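Local atomic coordinates of FACT-Spt16 (PDB entry 5CE6), a protein that probably helps the FACT histone chaperone handle nucleosomes during transcription, as the N-terminal, aminopeptidase-like domain of its Spt16 subunit, likely by binding histones H3-H4. Residues M402-L408 against L429-I435; E81-T85 against K102-L106; A321-Q325 against H414-S418; A35-H39 against G190-L194; G49-A55 against S154-H159. One frame throughout, in Å; residues are numbered along the deposited sequence.

Interactions 2, 4 and 5 build the N-terminal lobe around its mixed sheet; interactions 1 and 3 belong to the aminopeptidase-like region. Interactions 4 and 5 touch directly: F36 CZ lies 3.7 Å from I54 CD1, where helix 26-42 packs on strand 53-58. Interaction 2 sits farther off in the same lobe, its centre about 23 Å from that of interaction 5. Interaction 1 pairs the two hairpin strands, whose side chains pack on helix 323-342; interaction 3, about 28 Å away between centres, joins the start of that helix to the loop between the strands. There the side chain of Q325 comes to about 5 Å from a bound potassium ion, whose site includes A295, S420 and N422.

Interaction 1 of 5, residues M402-L408 against L429-I435; sequences MVFNVSL and LADTIII. With ACT (acetate ion), chain C.
The phenyl ring of F404 meets I435 at its edge: CG1 of I435 lies in the ring plane, 3.9 Å from F404 CE2. The two strands, 403-414 and 424-435, form an antiparallel beta hairpin within the aminopeptidase-like (M24 family) region, and their short segments run at 167° to each other. I433 adds to this apolar face. Its CG1 takes the crowded position between backbone N and carbonyl carbon (chi1 74°), which sets CG1 against F404 CB and carries CD1 to 3.7 Å from V406 CG2. Branched aliphatic residues suit such a face because they fill it while keeping the backbone extended.

On the other face V403 and I434 run alongside one another, V403 CG2 lying 3.7 Å from I434 CD1; helix 200-230 covers them through I206. The polar side chains of both faces are buried but paired: N405 OD1 and T432 OG1 both bond to N312, while D431, on the F404 face, forms salt bridges with R315 and K449, and its OD1 also hydrogen-bonds to T444 OG1. The two cations probably stabilise its negative charge.

Backbone bonds tie the strands from end to end, among them I433 N to F404 O at 2.8 Å. Small residues bring the chains closest at S407 and A430, whose CB atoms stand 3.6 Å apart.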
# COMPACT_ATOMS: atom_id res chain seq x y z
N MET A 402 -0.63 -1.02 13.87
CA MET A 402 0.05 -1.07 12.58
C MET A 402 -0.48 -2.26 11.80
O MET A 402 -0.93 -3.25 12.38
CB MET A 402 1.56 -1.20 12.75
CG MET A 402 2.24 0.06 13.23
SD MET A 402 4.02 -0.21 13.38
CE MET A 402 4.56 1.46 13.73
N VAL A 403 -0.41 -2.15 10.47
CA VAL A 403 -0.90 -3.20 9.60
C VAL A 403 0.17 -3.44 8.56
O VAL A 403 0.71 -2.49 7.99
CB VAL A 403 -2.20 -2.77 8.90
CG1 VAL A 403 -2.69 -3.88 7.99
CG2 VAL A 403 -3.25 -2.43 9.93
N PHE A 404 0.51 -4.71 8.33
CA PHE A 404 1.60 -5.04 7.41
C PHE A 404 1.19 -5.98 6.29
O PHE A 404 0.42 -6.92 6.51
CB PHE A 404 2.78 -5.68 8.17
CG PHE A 404 3.51 -4.73 9.08
CD1 PHE A 404 4.47 -3.86 8.58
CD2 PHE A 404 3.22 -4.70 10.45
CE1 PHE A 404 5.13 -2.97 9.42
CE2 PHE A 404 3.88 -3.82 11.29
CZ PHE A 404 4.84 -2.96 10.78
N ASN A 405 1.72 -5.71 5.10
CA ASN A 405 1.77 -6.67 4.00
C ASN A 405 3.11 -7.36 4.16
O ASN A 405 4.14 -6.80 3.79
CB ASN A 405 1.67 -5.92 2.65
CG ASN A 405 1.92 -6.83 1.44
OD1 ASN A 405 1.77 -8.05 1.51
ND2 ASN A 405 2.29 -6.22 0.31
N VAL A 406 3.11 -8.54 4.79
CA VAL A 406 4.31 -9.32 4.99
C VAL A 406 4.49 -10.18 3.76
O VAL A 406 3.81 -11.19 3.59
CB VAL A 406 4.23 -10.19 6.25
CG1 VAL A 406 5.51 -11.00 6.43
CG2 VAL A 406 3.99 -9.31 7.48
N SER A 407 5.43 -9.77 2.91
CA SER A 407 5.57 -10.33 1.58
C SER A 407 7.05 -10.65 1.42
O SER A 407 7.90 -9.76 1.42
CB SER A 407 5.10 -9.30 0.53
OG SER A 407 5.27 -9.77 -0.81
N LEU A 408 7.35 -11.95 1.34
CA LEU A 408 8.72 -12.42 1.38
C LEU A 408 8.93 -13.44 0.27
O LEU A 408 8.07 -14.29 0.02
CB LEU A 408 8.99 -13.06 2.75
CG LEU A 408 10.43 -13.50 3.01
CD1 LEU A 408 11.33 -12.28 3.17
CD2 LEU A 408 10.50 -14.40 4.24
N LEU A 429 5.55 -15.52 -0.90
CA LEU A 429 4.45 -15.66 0.05
C LEU A 429 4.12 -14.29 0.61
O LEU A 429 5.01 -13.55 1.02
CB LEU A 429 4.83 -16.60 1.20
CG LEU A 429 4.82 -18.09 0.89
CD1 LEU A 429 5.34 -18.86 2.10
CD2 LEU A 429 3.41 -18.54 0.56
N ALA A 430 2.84 -13.94 0.63
CA ALA A 430 2.43 -12.68 1.25
C ALA A 430 1.14 -12.85 2.01
O ALA A 430 0.22 -13.55 1.57
CB ALA A 430 2.29 -11.56 0.22
N ASP A 431 1.07 -12.18 3.16
CA ASP A 431 -0.18 -12.07 3.91
C ASP A 431 -0.36 -10.67 4.47
O ASP A 431 0.61 -9.92 4.61
CB ASP A 431 -0.19 -13.06 5.07
CG ASP A 431 -0.43 -14.48 4.62
OD1 ASP A 431 -1.61 -14.84 4.41
OD2 ASP A 431 0.55 -15.22 4.48
N THR A 432 -1.60 -10.35 4.85
CA THR A 432 -1.89 -9.07 5.53
C THR A 432 -2.08 -9.36 7.01
O THR A 432 -2.84 -10.26 7.38
CB THR A 432 -3.13 -8.40 4.97
OG1 THR A 432 -2.94 -8.20 3.57
CG2 THR A 432 -3.35 -7.04 5.62
N ILE A 433 -1.35 -8.65 7.85
CA ILE A 433 -1.45 -8.92 9.29
C ILE A 433 -1.77 -7.65 10.06
O ILE A 433 -1.38 -6.55 9.66
CB ILE A 433 -0.18 -9.58 9.85
CG1 ILE A 433 0.96 -8.58 9.97
CG2 ILE A 433 0.24 -10.80 9.01
CD1 ILE A 433 2.15 -9.14 10.72
N ILE A 434 -2.51 -7.80 11.17
CA ILE A 434 -2.90 -6.66 11.99
C ILE A 434 -2.21 -6.80 13.33
O ILE A 434 -2.27 -7.86 13.94
CB ILE A 434 -4.42 -6.64 12.25
CG1 ILE A 434 -5.19 -6.79 10.94
CG2 ILE A 434 -4.82 -5.35 12.99
CD1 ILE A 434 -5.27 -5.55 10.14
N ILE A 435 -1.53 -5.75 13.78
CA ILE A 435 -0.84 -5.83 15.07
C ILE A 435 -1.78 -5.35 16.15
O ILE A 435 -2.08 -4.17 16.25
CB ILE A 435 0.42 -4.94 15.14
CG1 ILE A 435 1.35 -5.22 13.95
CG2 ILE A 435 1.13 -5.15 16.49
CD1 ILE A 435 1.73 -6.69 13.76
C ACT C . 8.75 -7.88 -1.55
O ACT C . 8.81 -7.67 -0.31
OXT ACT C . 8.00 -8.81 -1.94
CH3 ACT C . 9.53 -7.03 -2.52

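Interaction 2 of 5, residues E81-T85 against K102-L106; sequences EFPET and KASIL
F82 turns its CG anti to the carbonyl carbon (chi1 -79°), sending the ring toward helix 100-106, and K102 makes the same choice at chi1 before running out extended and bending only at chi4 (81°). The ring and the lysine chain then overlap head to tail, each running toward the other's backbone. This is packing of a loop against a helix in the N-terminal lobe, where the loop leads into strand 85-89 and E84 and T85 form a G1 beta bulge opposite C58.

The ring of F82 is wedged beside the helix, approached obliquely by three residues. K102 lends its methylene groups, CD lying 3.7 Å from F82 CD2, while L106 brings CD2 to 3.8 Å from F82 CZ. I105 CG2 makes a looser approach to that same ring tip. A large flat ring suits this place because it can touch residues one turn apart on a helix, and a leucine gives the branched end that meets it. L106 also packs on L78 of helix 69-78 and on L123, tying the helix to its neighbours.

Lysine fits because its long chain is apolar along its length and charged at its end. The chain passes the proline ring at about a right angle, CE 3.6 Å from P83 CD, and its CD passes 3.4 Å from T85 OG1. The bend at chi4 turns the ammonium to the carbonyl of P83, which takes two donors: a weak bond from K102 NZ at 3.2 Å, and T85 OG1 at 3.0 Å, the hydroxyl standing 57° out of the carbonyl plane.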
# COMPACT_ATOMS: atom_id res chain seq x y z
N GLU A 81 -11.38 11.53 -2.74
CA GLU A 81 -10.31 12.15 -3.50
C GLU A 81 -10.74 13.53 -3.94
O GLU A 81 -11.93 13.77 -4.20
CB GLU A 81 -9.99 11.33 -4.75
CG GLU A 81 -9.26 10.03 -4.48
CD GLU A 81 -8.81 9.36 -5.76
OE1 GLU A 81 -7.94 9.92 -6.45
OE2 GLU A 81 -9.32 8.27 -6.07
N PHE A 82 -9.77 14.43 -4.03
CA PHE A 82 -9.99 15.77 -4.56
C PHE A 82 -8.93 16.03 -5.62
O PHE A 82 -7.89 16.63 -5.34
CB PHE A 82 -9.91 16.81 -3.44
CG PHE A 82 -11.16 16.90 -2.59
CD1 PHE A 82 -11.45 15.93 -1.63
CD2 PHE A 82 -12.04 17.97 -2.73
CE1 PHE A 82 -12.60 16.03 -0.84
CE2 PHE A 82 -13.18 18.07 -1.95
CZ PHE A 82 -13.46 17.10 -1.00
N PRO A 83 -9.17 15.55 -6.85
CA PRO A 83 -8.17 15.72 -7.91
C PRO A 83 -8.03 17.19 -8.28
O PRO A 83 -8.94 17.98 -8.03
CB PRO A 83 -8.77 14.93 -9.09
CG PRO A 83 -9.80 14.02 -8.47
CD PRO A 83 -10.35 14.80 -7.31
N GLU A 84 -6.89 17.54 -8.88
CA GLU A 84 -6.56 18.91 -9.24
C GLU A 84 -6.88 19.91 -8.11
O GLU A 84 -7.52 20.94 -8.32
CB GLU A 84 -7.22 19.32 -10.56
CG GLU A 84 -6.49 20.44 -11.28
CD GLU A 84 -7.10 20.76 -12.63
OE1 GLU A 84 -8.34 20.92 -12.71
OE2 GLU A 84 -6.33 20.85 -13.61
N THR A 85 -6.41 19.57 -6.91
CA THR A 85 -6.67 20.38 -5.73
C THR A 85 -5.37 20.58 -4.96
O THR A 85 -4.58 19.65 -4.81
CB THR A 85 -7.73 19.73 -4.82
OG1 THR A 85 -8.98 19.67 -5.50
CG2 THR A 85 -7.92 20.51 -3.53
N LYS A 102 -16.00 21.50 -5.89
CA LYS A 102 -15.33 20.97 -4.71
C LYS A 102 -15.42 21.97 -3.56
O LYS A 102 -15.53 21.59 -2.39
CB LYS A 102 -13.87 20.63 -5.02
CG LYS A 102 -13.72 19.53 -6.08
CD LYS A 102 -12.28 19.07 -6.21
CE LYS A 102 -12.14 17.97 -7.26
NZ LYS A 102 -12.06 18.52 -8.64
N ALA A 103 -15.40 23.25 -3.89
CA ALA A 103 -15.50 24.29 -2.88
C ALA A 103 -16.86 24.29 -2.18
O ALA A 103 -16.94 24.49 -0.97
CB ALA A 103 -15.22 25.65 -3.48
N SER A 104 -17.92 24.07 -2.94
CA SER A 104 -19.27 24.01 -2.37
C SER A 104 -19.38 22.82 -1.43
O SER A 104 -20.11 22.85 -0.44
CB SER A 104 -20.32 23.90 -3.47
OG SER A 104 -20.31 25.06 -4.30
N ILE A 105 -18.64 21.76 -1.75
CA ILE A 105 -18.60 20.58 -0.91
C ILE A 105 -17.83 20.86 0.38
O ILE A 105 -18.26 20.47 1.47
CB ILE A 105 -17.95 19.40 -1.66
CG1 ILE A 105 -18.81 19.01 -2.87
CG2 ILE A 105 -17.77 18.20 -0.73
CD1 ILE A 105 -18.10 18.10 -3.85
N LEU A 106 -16.71 21.56 0.25
CA LEU A 106 -15.84 21.84 1.40
C LEU A 106 -16.40 22.90 2.35
O LEU A 106 -15.90 23.06 3.46
CB LEU A 106 -14.44 22.23 0.93
CG LEU A 106 -13.61 21.09 0.33
CD1 LEU A 106 -12.32 21.59 -0.28
CD2 LEU A 106 -13.32 20.03 1.39

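Interaction 3 of 5, residues A321-Q325 against H414-S418; sequences ADPIQ and HCENS
D322 and the backbone of E416 form the tight centre of this contact, with E416 N bonded to D322 OD2 at 2.8 Å. The bond is fairly straight at the hydrogen (157°), yet the donor comes from above the carboxylate plane, 47° out of it. Near the carboxylate plane, C415 CB comes within 3.2 Å of the same oxygen, and it also touches Q325 NE2. A small side chain suits this narrow place. C415 is buried and packs on F425 of strand 424-435.

The carboxylate is shared between two tasks. OD2 reaches across to the loop, whereas OD1 serves its own helix: Q325 N meets OD1 at 2.8 Å, nearly along the C-O axis, and I324 N adds a weak bond. Since D322 N donates to Q325 OE1 at 2.9 Å, D322 is the N-cap of helix 323-342 and the pair makes a capping box. Aspartate is apt here because its short arm, CG lying between backbone N and carbonyl carbon (chi1 73°), turns the carboxylate back to the first helical turn, and the helix N-terminus probably stabilises its negative charge. Q325 spends its other amide end on A295 O, beside the potassium site.

Toward the solvent side the packing is looser. The outstretched E416 side chain lies across P323, with its OE2 3.6 Å from P323 CD, and I324 spreads its branches over the H414 carbonyl, CG2 being 3.6 Å from H414 O. A water links D322 onward to the loop: it donates to D322 OD2 and accepts from N417 N at 3.0 Å.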
# COMPACT_ATOMS: atom_id res chain seq x y z
N ALA A 321 7.03 -30.54 -8.05
CA ALA A 321 8.22 -29.78 -7.67
C ALA A 321 9.43 -30.67 -7.49
O ALA A 321 9.33 -31.76 -6.93
CB ALA A 321 7.96 -29.02 -6.39
N ASP A 322 10.59 -30.20 -7.95
CA ASP A 322 11.82 -30.93 -7.74
C ASP A 322 12.31 -30.71 -6.30
O ASP A 322 11.71 -29.93 -5.56
CB ASP A 322 12.86 -30.60 -8.83
CG ASP A 322 13.49 -29.22 -8.70
OD1 ASP A 322 13.59 -28.66 -7.59
OD2 ASP A 322 13.92 -28.69 -9.75
N PRO A 323 13.36 -31.43 -5.87
CA PRO A 323 13.74 -31.30 -4.46
C PRO A 323 14.18 -29.90 -4.03
O PRO A 323 13.99 -29.56 -2.85
CB PRO A 323 14.92 -32.27 -4.34
CG PRO A 323 14.62 -33.31 -5.33
CD PRO A 323 14.04 -32.58 -6.50
N ILE A 324 14.74 -29.11 -4.94
CA ILE A 324 15.23 -27.79 -4.58
C ILE A 324 14.06 -26.84 -4.45
O ILE A 324 13.98 -26.05 -3.51
CB ILE A 324 16.23 -27.26 -5.63
CG1 ILE A 324 17.42 -28.21 -5.74
CG2 ILE A 324 16.69 -25.86 -5.27
CD1 ILE A 324 18.49 -27.77 -6.71
N GLN A 325 13.12 -26.94 -5.39
CA GLN A 325 11.91 -26.11 -5.36
C GLN A 325 11.11 -26.41 -4.09
O GLN A 325 10.58 -25.50 -3.46
CB GLN A 325 11.05 -26.35 -6.60
CG GLN A 325 11.69 -25.89 -7.93
CD GLN A 325 10.96 -26.43 -9.15
OE1 GLN A 325 10.37 -27.51 -9.10
NE2 GLN A 325 11.02 -25.68 -10.25
N HIS A 414 17.97 -21.63 -8.60
CA HIS A 414 18.13 -22.53 -9.73
C HIS A 414 17.53 -23.90 -9.40
O HIS A 414 17.85 -24.48 -8.37
CB HIS A 414 19.61 -22.66 -10.10
CG HIS A 414 20.17 -21.43 -10.74
ND1 HIS A 414 20.75 -21.43 -11.99
CD2 HIS A 414 20.22 -20.15 -10.30
CE1 HIS A 414 21.15 -20.21 -12.29
NE2 HIS A 414 20.84 -19.41 -11.29
N CYS A 415 16.66 -24.39 -10.28
CA CYS A 415 16.02 -25.68 -10.06
C CYS A 415 17.00 -26.80 -10.39
O CYS A 415 18.09 -26.57 -10.91
CB CYS A 415 14.73 -25.83 -10.88
SG CYS A 415 14.96 -26.06 -12.65
N GLU A 416 16.59 -28.02 -10.09
CA GLU A 416 17.47 -29.16 -10.27
C GLU A 416 17.80 -29.43 -11.73
O GLU A 416 18.98 -29.44 -12.11
CB GLU A 416 16.86 -30.40 -9.62
CG GLU A 416 17.75 -31.62 -9.74
CD GLU A 416 17.46 -32.65 -8.67
OE1 GLU A 416 17.22 -33.81 -9.04
OE2 GLU A 416 17.45 -32.27 -7.48
N ASN A 417 16.79 -29.66 -12.55
CA ASN A 417 17.03 -29.92 -13.96
C ASN A 417 17.11 -28.61 -14.72
O ASN A 417 16.09 -27.97 -14.97
CB ASN A 417 15.95 -30.82 -14.57
CG ASN A 417 16.14 -31.03 -16.07
OD1 ASN A 417 17.27 -31.06 -16.57
ND2 ASN A 417 15.03 -31.17 -16.78
N SER A 418 18.32 -28.22 -15.11
CA SER A 418 18.53 -26.92 -15.71
C SER A 418 18.04 -26.84 -17.16
O SER A 418 18.01 -25.77 -17.76
CB SER A 418 20.00 -26.51 -15.59
OG SER A 418 20.86 -27.54 -16.06
O HOH W 1 13.83 -29.83 -12.32

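Interaction 4 of 5, residues A35-H39 against G190-L194; sequences AFYSH and GFSAL
H39 lays its imidazole against the helix of G190 and A193, its ND1 held by a hydrogen bond with W48 NE1 and its other end, NE2, 3.6 Å from A193 CB. The contact is helix-helix packing in the N-terminal lobe: the short segments of helices 26-42 and 188-196 cross at 125°, with axes 10.7 Å apart. L194 N lies over one face of the imidazole, and glycine and alanine suit the adjoining positions because their small size lets the imidazole come close to the helix.

L194 fills the middle. Its chi1 of -172° turns CG away from the backbone N and toward helix 26-42, where the two methyls part: CD1 lies 4.0 Å from A35 O, and CD2 presses on F36, 3.9 Å from CD1 of that ring. With an alanine at L194 both methyl contacts would vanish, and the F36 ring would probably lose packing and be left freer to shift.

Deeper in, F36 and F191 meet obliquely, their planes 33° apart and their centroids separated by 5.7 Å. Both rings rest on I54 of strand 53-58. Their nearest carbons are F36 CE1 and F191 CE1, 4.0 Å apart.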
# COMPACT_ATOMS: atom_id res chain seq x y z
N ALA A 35 -5.76 15.10 15.22
CA ALA A 35 -4.65 14.16 15.27
C ALA A 35 -3.47 14.68 14.46
O ALA A 35 -2.33 14.65 14.92
CB ALA A 35 -5.07 12.79 14.78
N PHE A 36 -3.76 15.16 13.25
CA PHE A 36 -2.76 15.75 12.37
C PHE A 36 -2.08 16.97 13.03
O PHE A 36 -0.85 17.01 13.15
CB PHE A 36 -3.43 16.14 11.03
CG PHE A 36 -2.53 16.86 10.06
CD1 PHE A 36 -1.16 16.61 10.02
CD2 PHE A 36 -3.06 17.80 9.19
CE1 PHE A 36 -0.35 17.27 9.11
CE2 PHE A 36 -2.25 18.47 8.28
CZ PHE A 36 -0.90 18.21 8.25
N TYR A 37 -2.86 17.97 13.43
CA TYR A 37 -2.26 19.17 14.04
C TYR A 37 -1.47 18.87 15.32
O TYR A 37 -0.43 19.49 15.57
CB TYR A 37 -3.32 20.26 14.29
CG TYR A 37 -3.49 21.18 13.11
CD1 TYR A 37 -4.02 20.72 11.91
CD2 TYR A 37 -3.09 22.51 13.19
CE1 TYR A 37 -4.17 21.57 10.82
CE2 TYR A 37 -3.24 23.37 12.10
CZ TYR A 37 -3.77 22.88 10.93
OH TYR A 37 -3.92 23.72 9.84
N SER A 38 -1.96 17.93 16.11
CA SER A 38 -1.26 17.51 17.32
C SER A 38 0.09 16.88 17.00
O SER A 38 1.12 17.24 17.59
CB SER A 38 -2.11 16.52 18.11
OG SER A 38 -3.18 17.18 18.75
N HIS A 39 0.09 15.94 16.05
CA HIS A 39 1.28 15.19 15.68
C HIS A 39 2.29 16.15 15.06
O HIS A 39 3.49 16.11 15.37
CB HIS A 39 0.91 14.08 14.70
CG HIS A 39 1.98 13.05 14.51
ND1 HIS A 39 3.08 13.26 13.70
CD2 HIS A 39 2.11 11.80 15.00
CE1 HIS A 39 3.84 12.18 13.71
NE2 HIS A 39 3.27 11.28 14.50
N GLY A 190 6.45 12.35 8.24
CA GLY A 190 5.44 12.79 9.18
C GLY A 190 4.12 12.10 8.87
O GLY A 190 3.47 11.55 9.75
N PHE A 191 3.73 12.15 7.60
CA PHE A 191 2.51 11.47 7.17
C PHE A 191 2.59 9.96 7.41
O PHE A 191 1.59 9.34 7.81
CB PHE A 191 2.21 11.79 5.71
CG PHE A 191 1.69 13.17 5.50
CD1 PHE A 191 0.54 13.60 6.15
CD2 PHE A 191 2.37 14.06 4.68
CE1 PHE A 191 0.05 14.88 5.96
CE2 PHE A 191 1.89 15.35 4.50
CZ PHE A 191 0.73 15.76 5.13
N SER A 192 3.76 9.37 7.17
CA SER A 192 3.97 7.94 7.42
C SER A 192 3.69 7.56 8.87
O SER A 192 3.01 6.57 9.15
CB SER A 192 5.39 7.53 7.03
OG SER A 192 5.66 6.19 7.41
N ALA A 193 4.21 8.37 9.80
CA ALA A 193 3.96 8.15 11.22
C ALA A 193 2.48 8.35 11.53
O ALA A 193 1.88 7.58 12.28
CB ALA A 193 4.81 9.11 12.05
N LEU A 194 1.89 9.39 10.95
CA LEU A 194 0.48 9.69 11.16
C LEU A 194 -0.44 8.55 10.71
O LEU A 194 -1.40 8.22 11.41
CB LEU A 194 0.11 10.98 10.42
CG LEU A 194 -1.27 11.55 10.68
CD1 LEU A 194 -1.43 11.93 12.15
CD2 LEU A 194 -1.48 12.77 9.80

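Interaction 5 of 5, residues G49-A55 against S154-H159; sequences GSSDAIA and SSTVGH
D52 and T156 carry the polar core of this contact, gripping one another by two bonds. T156 N donates to D52 OD2 at 2.6 Å, nearly along the C-O axis, and D52 N returns a bond of 2.7 Å to T156 O, which also accepts weakly from A53 N. The CG of D52 sits beside its own backbone N (chi1 -49°), which swings OD2 over to the neighbouring strand. Replacing D52 by an alanine would probably leave the T156 amide without its acceptor and the start of the pairing less firmly held.

Regular backbone bonds follow: G158 N to A53 O at 2.8 Å, then A55 N to G158 O at 2.9 Å.

Among van der Waals contacts, the T156 methyl CG2 meets a carbonyl, 3.4 Å from G49 O. Apolar packing is lighter: V157 CG1 lies 4.1 Å from A55 CB, with I143 of helix 133-145 covering that face at A53 and V157. Glycine suits G158, since a CB there would come close to I54 CG1 and A53 O.

Strands 53-58 and 156-159 thus run parallel, at 35°, as neighbours within the six-stranded mixed sheet of the Spt16 N-terminal lobe, strand 183-186 lying beyond 156-159 at the sheet's edge.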
# COMPACT_ATOMS: atom_id res chain seq x y z
N GLY A 49 9.96 18.29 9.49
CA GLY A 49 10.94 19.20 8.91
C GLY A 49 10.88 20.64 9.36
O GLY A 49 11.18 21.55 8.58
N SER A 50 10.51 20.86 10.63
CA SER A 50 10.39 22.20 11.21
C SER A 50 9.42 23.11 10.46
O SER A 50 9.59 24.34 10.45
CB SER A 50 11.76 22.87 11.33
OG SER A 50 12.55 22.24 12.32
N SER A 51 8.42 22.52 9.82
CA SER A 51 7.52 23.29 8.95
C SER A 51 6.49 24.13 9.70
O SER A 51 5.92 23.70 10.70
CB SER A 51 6.82 22.36 7.96
OG SER A 51 6.18 21.28 8.62
N ASP A 52 6.27 25.34 9.19
CA ASP A 52 5.29 26.27 9.73
C ASP A 52 3.99 26.05 8.98
O ASP A 52 2.91 26.38 9.47
CB ASP A 52 5.74 27.72 9.52
CG ASP A 52 7.17 27.97 9.96
OD1 ASP A 52 7.41 28.02 11.19
OD2 ASP A 52 8.05 28.12 9.08
N ALA A 53 4.10 25.51 7.77
CA ALA A 53 2.95 25.23 6.93
C ALA A 53 3.21 23.97 6.11
O ALA A 53 4.36 23.63 5.86
CB ALA A 53 2.66 26.42 6.02
N ILE A 54 2.15 23.26 5.71
CA ILE A 54 2.30 22.04 4.93
C ILE A 54 1.40 22.08 3.70
O ILE A 54 0.20 22.35 3.82
CB ILE A 54 1.95 20.79 5.77
CG1 ILE A 54 2.92 20.65 6.94
CG2 ILE A 54 1.95 19.52 4.90
CD1 ILE A 54 2.47 19.67 7.99
N ALA A 55 1.98 21.83 2.53
CA ALA A 55 1.24 21.88 1.27
C ALA A 55 1.11 20.49 0.69
O ALA A 55 2.12 19.78 0.54
CB ALA A 55 1.95 22.80 0.27
N SER A 154 11.26 33.65 9.08
CA SER A 154 11.19 32.96 7.80
C SER A 154 10.14 31.86 7.82
O SER A 154 9.64 31.49 8.88
CB SER A 154 12.56 32.40 7.41
OG SER A 154 13.40 32.26 8.54
N SER A 155 9.80 31.33 6.64
CA SER A 155 8.82 30.25 6.55
C SER A 155 9.41 28.95 6.04
O SER A 155 10.17 28.92 5.07
CB SER A 155 7.62 30.67 5.68
OG SER A 155 6.75 31.53 6.38
N THR A 156 9.06 27.86 6.72
CA THR A 156 9.39 26.53 6.23
C THR A 156 8.11 25.82 5.83
O THR A 156 7.23 25.59 6.67
CB THR A 156 10.16 25.71 7.27
OG1 THR A 156 11.43 26.32 7.53
CG2 THR A 156 10.38 24.29 6.78
N VAL A 157 7.98 25.50 4.55
CA VAL A 157 6.83 24.76 4.05
C VAL A 157 7.18 23.30 3.84
O VAL A 157 8.10 22.98 3.09
CB VAL A 157 6.32 25.35 2.72
CG1 VAL A 157 5.18 24.51 2.17
CG2 VAL A 157 5.85 26.77 2.94
N GLY A 158 6.45 22.42 4.51
CA GLY A 158 6.63 21.00 4.31
C GLY A 158 5.84 20.52 3.10
O GLY A 158 4.72 20.98 2.87
N HIS A 159 6.44 19.63 2.32
CA HIS A 159 5.72 18.99 1.23
C HIS A 159 6.19 17.55 1.10
O HIS A 159 7.18 17.17 1.71
CB HIS A 159 5.91 19.74 -0.09
CG HIS A 159 7.32 19.78 -0.57
ND1 HIS A 159 7.65 19.66 -1.91
CD2 HIS A 159 8.49 19.93 0.09
CE1 HIS A 159 8.96 19.73 -2.04
NE2 HIS A 159 9.50 19.89 -0.84